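Local structure of 3-oxo-tetronate kinase (Cupriavidus necator, 5DMH) at residues A[58-63]-A[408-413]; A[34-39]-A[78-83]; A[403-408]-A[421-426]. The protein catalyses the ATP-dependent phosphorylation of 3-oxo-tetronate to 3-oxo-tetronate 4-phosphate, a sugar-acid kinase reaction. All coordinates share one frame; numbering follows the deposited sequence.

Contact 1. Residues A[58-63]-A[408-413]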
# COMPACT_ATOMS: atom_id res chain seq x y z
N THR A 58 -4.26 15.20 -4.77
CA THR A 58 -4.57 13.80 -4.98
C THR A 58 -5.83 13.40 -4.26
O THR A 58 -6.05 13.81 -3.14
CB THR A 58 -3.41 12.92 -4.49
OG1 THR A 58 -2.23 13.24 -5.23
CG2 THR A 58 -3.71 11.42 -4.69
N VAL A 59 -6.67 12.60 -4.93
CA VAL A 59 -7.81 11.97 -4.29
C VAL A 59 -7.68 10.45 -4.36
O VAL A 59 -7.33 9.89 -5.40
CB VAL A 59 -9.14 12.42 -4.93
CG1 VAL A 59 -10.30 11.53 -4.46
CG2 VAL A 59 -9.42 13.90 -4.62
N GLN A 60 -7.89 9.79 -3.22
CA GLN A 60 -7.88 8.34 -3.17
C GLN A 60 -9.31 7.84 -3.16
O GLN A 60 -10.12 8.30 -2.35
CB GLN A 60 -7.16 7.83 -1.91
CG GLN A 60 -7.34 6.35 -1.70
CD GLN A 60 -6.40 5.81 -0.66
OE1 GLN A 60 -5.33 6.38 -0.43
NE2 GLN A 60 -6.77 4.70 -0.04
N THR A 61 -9.64 6.93 -4.08
CA THR A 61 -10.95 6.33 -4.12
C THR A 61 -10.85 4.90 -3.65
O THR A 61 -9.83 4.25 -3.82
CB THR A 61 -11.57 6.35 -5.54
OG1 THR A 61 -10.79 5.53 -6.42
CG2 THR A 61 -11.66 7.76 -6.08
N ILE A 62 -11.91 4.42 -3.01
CA ILE A 62 -11.97 3.04 -2.58
C ILE A 62 -12.69 2.32 -3.70
O ILE A 62 -13.88 2.48 -3.87
CB ILE A 62 -12.72 2.90 -1.23
CG1 ILE A 62 -12.06 3.76 -0.17
CG2 ILE A 62 -12.71 1.46 -0.79
CD1 ILE A 62 -10.56 3.51 -0.00
N GLY A 63 -11.92 1.59 -4.51
CA GLY A 63 -12.45 1.06 -5.75
C GLY A 63 -12.93 2.18 -6.62
O GLY A 63 -12.44 3.33 -6.54
N LEU A 408 -10.92 9.06 0.26
CA LEU A 408 -10.14 9.63 1.34
C LEU A 408 -9.41 10.88 0.83
O LEU A 408 -8.94 10.93 -0.32
CB LEU A 408 -9.10 8.64 1.86
CG LEU A 408 -9.64 7.41 2.58
CD1 LEU A 408 -8.54 6.43 2.92
CD2 LEU A 408 -10.39 7.84 3.82
N ARG A 409 -9.34 11.87 1.72
CA ARG A 409 -8.50 13.04 1.55
C ARG A 409 -7.20 12.81 2.33
O ARG A 409 -7.23 12.33 3.45
CB ARG A 409 -9.20 14.30 2.09
CG ARG A 409 -8.34 15.53 1.94
CD ARG A 409 -9.17 16.76 1.65
NE ARG A 409 -9.78 17.29 2.86
CZ ARG A 409 -9.37 18.39 3.50
NH1 ARG A 409 -8.33 19.09 3.07
NH2 ARG A 409 -10.02 18.79 4.59
N ILE A 410 -6.07 13.17 1.74
CA ILE A 410 -4.76 12.90 2.33
C ILE A 410 -4.27 14.07 3.17
O ILE A 410 -4.17 15.19 2.69
CB ILE A 410 -3.74 12.58 1.20
CG1 ILE A 410 -4.35 11.57 0.21
CG2 ILE A 410 -2.44 12.07 1.76
CD1 ILE A 410 -4.80 10.23 0.83
N GLY A 411 -3.98 13.81 4.44
CA GLY A 411 -3.46 14.83 5.32
C GLY A 411 -1.96 14.68 5.46
O GLY A 411 -1.28 14.23 4.53
N ALA A 412 -1.46 14.99 6.65
CA ALA A 412 -0.03 15.06 6.89
C ALA A 412 0.58 13.71 7.18
O ALA A 412 -0.08 12.82 7.73
CB ALA A 412 0.27 16.02 8.05
N GLN A 413 1.86 13.56 6.81
CA GLN A 413 2.58 12.32 7.08
C GLN A 413 2.73 12.13 8.59
O GLN A 413 3.15 13.04 9.29
CB GLN A 413 3.97 12.37 6.42
CG GLN A 413 4.81 11.11 6.66
CD GLN A 413 6.02 11.05 5.75
OE1 GLN A 413 5.90 11.11 4.52
NE2 GLN A 413 7.20 10.95 6.35
O HOH W 1 -6.42 14.74 -0.72
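An antiparallel strand pairing centred on Gln60 and Leu408 joins the sugar-binding domain, through strand 58-62, to the nucleotide-binding domain, through strand 407-415. The two residues form a hydrogen-bonded pair with two backbone bonds of unequal length. Leu408 N reaches Gln60 O at 2.8 Å, whereas Gln60 N lies a longer 3.3 Å from Leu408 O. The strands do not run on together from here. The N-to-C directions of the short segments are 137° apart, well away from antiparallel, and towards Thr58 and Ile410 the backbones part. A water fills the opening and replaces a direct bond: it donates to Thr58 O at 2.6 Å and accepts from Ile410 N at 2.9 Å.

Above the pair, on the face that carries Gln60 and Leu408, the side chains do the packing. Gln60 lies side by side with Leu408; with CG swung opposite its own backbone N (chi1 170°) and the rest of the chain extended, the amide is carried out past Leu408 CD1. That amide end meets two methyl groups, NE2 at 3.9 Å from Leu408 CD1 and OE1 at 4.1 Å from Ile410 CD1, the isoleucine crossing the glutamine at about a right angle. NE2 is buried with no hydrogen-bonding partner in the model, against the leucine methyl. Ala44 and Thr45 of helix 41-53 and Ala82 of the next strand also touch Gln60. The whole is a short, splayed antiparallel pairing that joins the edge of the sugar-binding domain's strands to those of the nucleotide-binding domain.

Contact 2. Residues A[34-39]-A[78-83]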
# COMPACT_ATOMS: atom_id res chain seq x y z
N LEU A 34 -2.41 12.04 -13.66
CA LEU A 34 -1.80 10.78 -13.27
C LEU A 34 -2.80 9.84 -12.61
O LEU A 34 -3.44 10.22 -11.62
CB LEU A 34 -0.66 11.05 -12.29
CG LEU A 34 0.24 9.87 -11.93
CD1 LEU A 34 1.11 9.45 -13.12
CD2 LEU A 34 1.14 10.25 -10.76
N GLY A 35 -2.94 8.63 -13.15
CA GLY A 35 -3.89 7.67 -12.63
C GLY A 35 -3.17 6.48 -12.05
O GLY A 35 -2.29 5.93 -12.69
N CYS A 36 -3.48 6.12 -10.80
CA CYS A 36 -2.71 5.13 -10.08
C CYS A 36 -3.63 4.03 -9.61
O CYS A 36 -4.78 4.27 -9.24
CB CYS A 36 -2.01 5.76 -8.90
SG CYS A 36 -1.07 7.25 -9.29
N ILE A 37 -3.14 2.81 -9.68
CA ILE A 37 -3.84 1.64 -9.23
C ILE A 37 -2.98 0.98 -8.18
O ILE A 37 -1.88 0.53 -8.50
CB ILE A 37 -4.05 0.68 -10.39
CG1 ILE A 37 -4.88 1.38 -11.47
CG2 ILE A 37 -4.73 -0.57 -9.91
CD1 ILE A 37 -4.88 0.62 -12.78
N ALA A 38 -3.48 0.92 -6.94
CA ALA A 38 -2.74 0.33 -5.84
C ALA A 38 -3.33 -1.02 -5.39
O ALA A 38 -4.56 -1.16 -5.25
CB ALA A 38 -2.68 1.30 -4.65
N ASP A 39 -2.46 -1.99 -5.18
CA ASP A 39 -2.89 -3.33 -4.81
C ASP A 39 -3.26 -3.54 -3.33
O ASP A 39 -3.63 -4.65 -2.94
CB ASP A 39 -1.89 -4.38 -5.28
CG ASP A 39 -0.65 -4.50 -4.39
OD1 ASP A 39 -0.33 -3.62 -3.57
OD2 ASP A 39 0.01 -5.55 -4.52
N ALA A 78 -3.99 14.07 -9.42
CA ALA A 78 -3.72 12.64 -9.42
C ALA A 78 -4.85 11.92 -8.76
O ALA A 78 -5.45 12.45 -7.83
CB ALA A 78 -2.41 12.32 -8.68
N LEU A 79 -5.14 10.72 -9.24
CA LEU A 79 -6.19 9.87 -8.68
C LEU A 79 -5.55 8.56 -8.32
O LEU A 79 -4.81 7.99 -9.13
CB LEU A 79 -7.28 9.64 -9.73
CG LEU A 79 -8.06 10.88 -10.21
CD1 LEU A 79 -8.93 10.51 -11.39
CD2 LEU A 79 -8.90 11.41 -9.09
N VAL A 80 -5.82 8.07 -7.11
CA VAL A 80 -5.30 6.78 -6.65
C VAL A 80 -6.45 5.84 -6.32
O VAL A 80 -7.18 6.07 -5.35
CB VAL A 80 -4.40 6.90 -5.39
CG1 VAL A 80 -3.92 5.50 -4.94
CG2 VAL A 80 -3.17 7.80 -5.66
N VAL A 81 -6.60 4.80 -7.13
CA VAL A 81 -7.62 3.79 -6.89
C VAL A 81 -7.08 2.67 -5.98
O VAL A 81 -6.16 1.94 -6.34
CB VAL A 81 -8.14 3.19 -8.23
CG1 VAL A 81 -9.18 2.09 -7.95
CG2 VAL A 81 -8.71 4.29 -9.12
N ALA A 82 -7.66 2.54 -4.79
CA ALA A 82 -7.32 1.49 -3.87
C ALA A 82 -8.08 0.19 -4.15
O ALA A 82 -9.32 0.16 -4.16
CB ALA A 82 -7.63 1.97 -2.46
N LEU A 83 -7.34 -0.87 -4.43
CA LEU A 83 -7.88 -2.21 -4.58
C LEU A 83 -7.38 -3.12 -3.45
O LEU A 83 -6.33 -2.86 -2.87
CB LEU A 83 -7.44 -2.84 -5.91
CG LEU A 83 -7.76 -2.08 -7.19
CD1 LEU A 83 -7.27 -2.84 -8.43
CD2 LEU A 83 -9.27 -1.75 -7.28
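The flat groups are the peptide planes of Leu34 to Ala38 and Ala78 to Leu83, which pair side by side as two parallel strands. One face carries Leu34, Cys36 and Ala38 with Ala78, Val80 and Ala82; the other carries Ile37 with Leu79 and Val81. At the outer edges, Gly35 and Ile37 bond to strand 111-115, while strand 78-82 is bonded to strand 58-62. Between the two strands five backbone bonds alternate in direction. Cys36 is gripped at both ends, its N donating to Leu79 O at 2.8 Å and its O accepting from Val81 N at 2.8 Å. Ala38 N meets Val81 O at 2.9 Å in a nearly straight bond (177°).

This is the interior of the parallel alpha/beta sheet of the sugar-binding domain. Helix 41-53 covers the cysteine face, setting Leu51 on Leu34, Leu47 on Cys36 and Ala44 on Val80. Under that helix, Cys36 CB packs on Val80 CG2 at 4.0 Å. On the opposite face, with Ile37 CG1 beside the backbone N (chi1 -61°), Ile37 CG2 lies opposite that N and touches Leu83 CD1 at 3.7 Å. Just past the strand's C-terminal end, Asp39 turns away from segment 78-83 and makes a salt bridge through OD1 to Arg86; its side chain lies about 9 Å from the bound ADP.

Contact 3. Residues A[403-408]-A[421-426]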
# COMPACT_ATOMS: atom_id res chain seq x y z
N LEU A 403 -16.34 -0.43 6.69
CA LEU A 403 -16.78 0.92 7.05
C LEU A 403 -17.55 1.66 5.96
O LEU A 403 -18.15 2.71 6.22
CB LEU A 403 -15.59 1.78 7.45
CG LEU A 403 -14.85 1.42 8.74
CD1 LEU A 403 -13.57 2.22 8.83
CD2 LEU A 403 -15.73 1.66 9.96
N GLY A 404 -17.53 1.15 4.74
CA GLY A 404 -18.27 1.77 3.66
C GLY A 404 -17.66 3.06 3.12
O GLY A 404 -18.34 3.84 2.47
N VAL A 405 -16.37 3.25 3.35
CA VAL A 405 -15.68 4.46 2.91
C VAL A 405 -15.60 4.48 1.39
O VAL A 405 -15.23 3.47 0.79
CB VAL A 405 -14.27 4.49 3.50
CG1 VAL A 405 -13.47 5.66 2.97
CG2 VAL A 405 -14.35 4.55 5.03
N ARG A 406 -15.91 5.61 0.78
CA ARG A 406 -15.86 5.73 -0.67
C ARG A 406 -14.59 6.42 -1.19
O ARG A 406 -14.15 6.15 -2.32
CB ARG A 406 -17.11 6.46 -1.19
CG ARG A 406 -18.39 5.63 -1.03
CD ARG A 406 -19.65 6.47 -1.25
NE ARG A 406 -20.85 5.73 -0.85
CZ ARG A 406 -22.09 6.19 -0.93
NH1 ARG A 406 -22.33 7.41 -1.42
NH2 ARG A 406 -23.10 5.43 -0.54
N ALA A 407 -14.00 7.29 -0.38
CA ALA A 407 -12.84 8.06 -0.82
C ALA A 407 -12.19 8.70 0.39
O ALA A 407 -12.83 8.83 1.43
CB ALA A 407 -13.24 9.12 -1.84
N LEU A 408 -10.92 9.06 0.26
CA LEU A 408 -10.14 9.63 1.34
C LEU A 408 -9.41 10.88 0.83
O LEU A 408 -8.94 10.93 -0.32
CB LEU A 408 -9.10 8.64 1.86
CG LEU A 408 -9.64 7.41 2.58
CD1 LEU A 408 -8.54 6.43 2.92
CD2 LEU A 408 -10.39 7.84 3.82
N THR A 421 -5.45 10.54 7.16
CA THR A 421 -6.45 10.71 6.10
C THR A 421 -7.79 11.00 6.74
O THR A 421 -8.01 10.71 7.92
CB THR A 421 -6.59 9.44 5.20
OG1 THR A 421 -7.23 8.38 5.92
CG2 THR A 421 -5.24 8.94 4.69
N VAL A 422 -8.71 11.60 5.97
CA VAL A 422 -10.07 11.74 6.43
C VAL A 422 -11.03 11.39 5.30
O VAL A 422 -10.69 11.52 4.12
CB VAL A 422 -10.34 13.15 6.97
CG1 VAL A 422 -9.49 13.39 8.22
CG2 VAL A 422 -10.06 14.21 5.91
N THR A 423 -12.22 10.91 5.66
CA THR A 423 -13.25 10.66 4.65
C THR A 423 -13.91 11.99 4.31
O THR A 423 -13.62 13.01 4.92
CB THR A 423 -14.34 9.68 5.15
OG1 THR A 423 -15.11 10.28 6.20
CG2 THR A 423 -13.74 8.41 5.64
N LEU A 424 -14.82 11.97 3.34
CA LEU A 424 -15.51 13.20 2.92
C LEU A 424 -16.96 13.38 3.45
O LEU A 424 -17.70 14.24 2.97
CB LEU A 424 -15.47 13.32 1.39
CG LEU A 424 -14.07 13.40 0.77
CD1 LEU A 424 -14.15 13.69 -0.71
CD2 LEU A 424 -13.21 14.46 1.46
N ASP A 425 -17.34 12.59 4.45
CA ASP A 425 -18.67 12.68 5.05
C ASP A 425 -18.89 14.02 5.77
O ASP A 425 -17.93 14.71 6.10
CB ASP A 425 -18.86 11.54 6.07
CG ASP A 425 -18.60 10.16 5.47
OD1 ASP A 425 -19.45 9.68 4.70
OD2 ASP A 425 -17.56 9.53 5.79
N ALA A 426 -20.14 14.38 6.04
CA ALA A 426 -20.41 15.61 6.76
C ALA A 426 -19.69 15.56 8.11
O ALA A 426 -19.11 16.54 8.55
CB ALA A 426 -21.90 15.83 6.95
O HOH W 2 -15.45 9.74 1.80
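Thr423 OG1 is gripped from two directions: it donates to Asp425 OD2 at 2.6 Å and is also hydrogen-bonded to the backbone N of Leu429. The carboxylate oxygen is met on its anti side, 27° out of the carboxylate plane. With chi1 at 68° the hydroxyl sits between the backbone N and the carbonyl carbon, which leaves the methyl to face segment 403-408. There the Thr423 and Val405 side chains cross at about a right angle, Thr423 CG2 3.8 Å from Val405 CG1, and the same methyl lies 3.9 Å from Leu408 CD2.

Both leucine methyls, CD1 and CD2, lie 3.8 Å from Thr421 OG1, a hydroxyl satisfied by Leu431 O of the next strand. Between the backbones no direct hydrogen bond forms within these segments. Leu408 CA instead makes a CA-H...O contact to Val422 O at 3.4 Å, and a water bridges the two backbones, donating to Ala407 O at 2.8 Å and accepting from Leu424 N at 2.8 Å. Helix 393-403 ends just ahead in a Schellman motif at Gly404, and the chain then enters the hairpin of strands 407-415 and 418-423.

Thr423 thus turns its methyl to segment 403-408, while Thr421 meets the leucine methyls with an oxygen already bonded; within these segments methyl contacts, a CA-H...O contact and a bridging water take the place of direct hydrogen bonds.

All three contacts are buried and lie along one run of neighbouring strands, but they differ in character. Contact 2 is the most regular: parallel, bonded throughout, wholly buried and inside the sugar-binding domain. Contact 1 adjoins it through strand 58-62, whose Val59 and Thr61 probably hydrogen-bond through their backbones to Val80, and crosses to the nucleotide-binding domain with two direct backbone bonds between its segments and a probable third, Ile62 N to Arg406 O, beside them. Contact 3, within that second domain, shares Leu408 with contact 1, and its centre lies farthest from the chain's centre, about 17 Å. Contacts 1 and 3 each use a water, while contact 2 has direct bonds along its length.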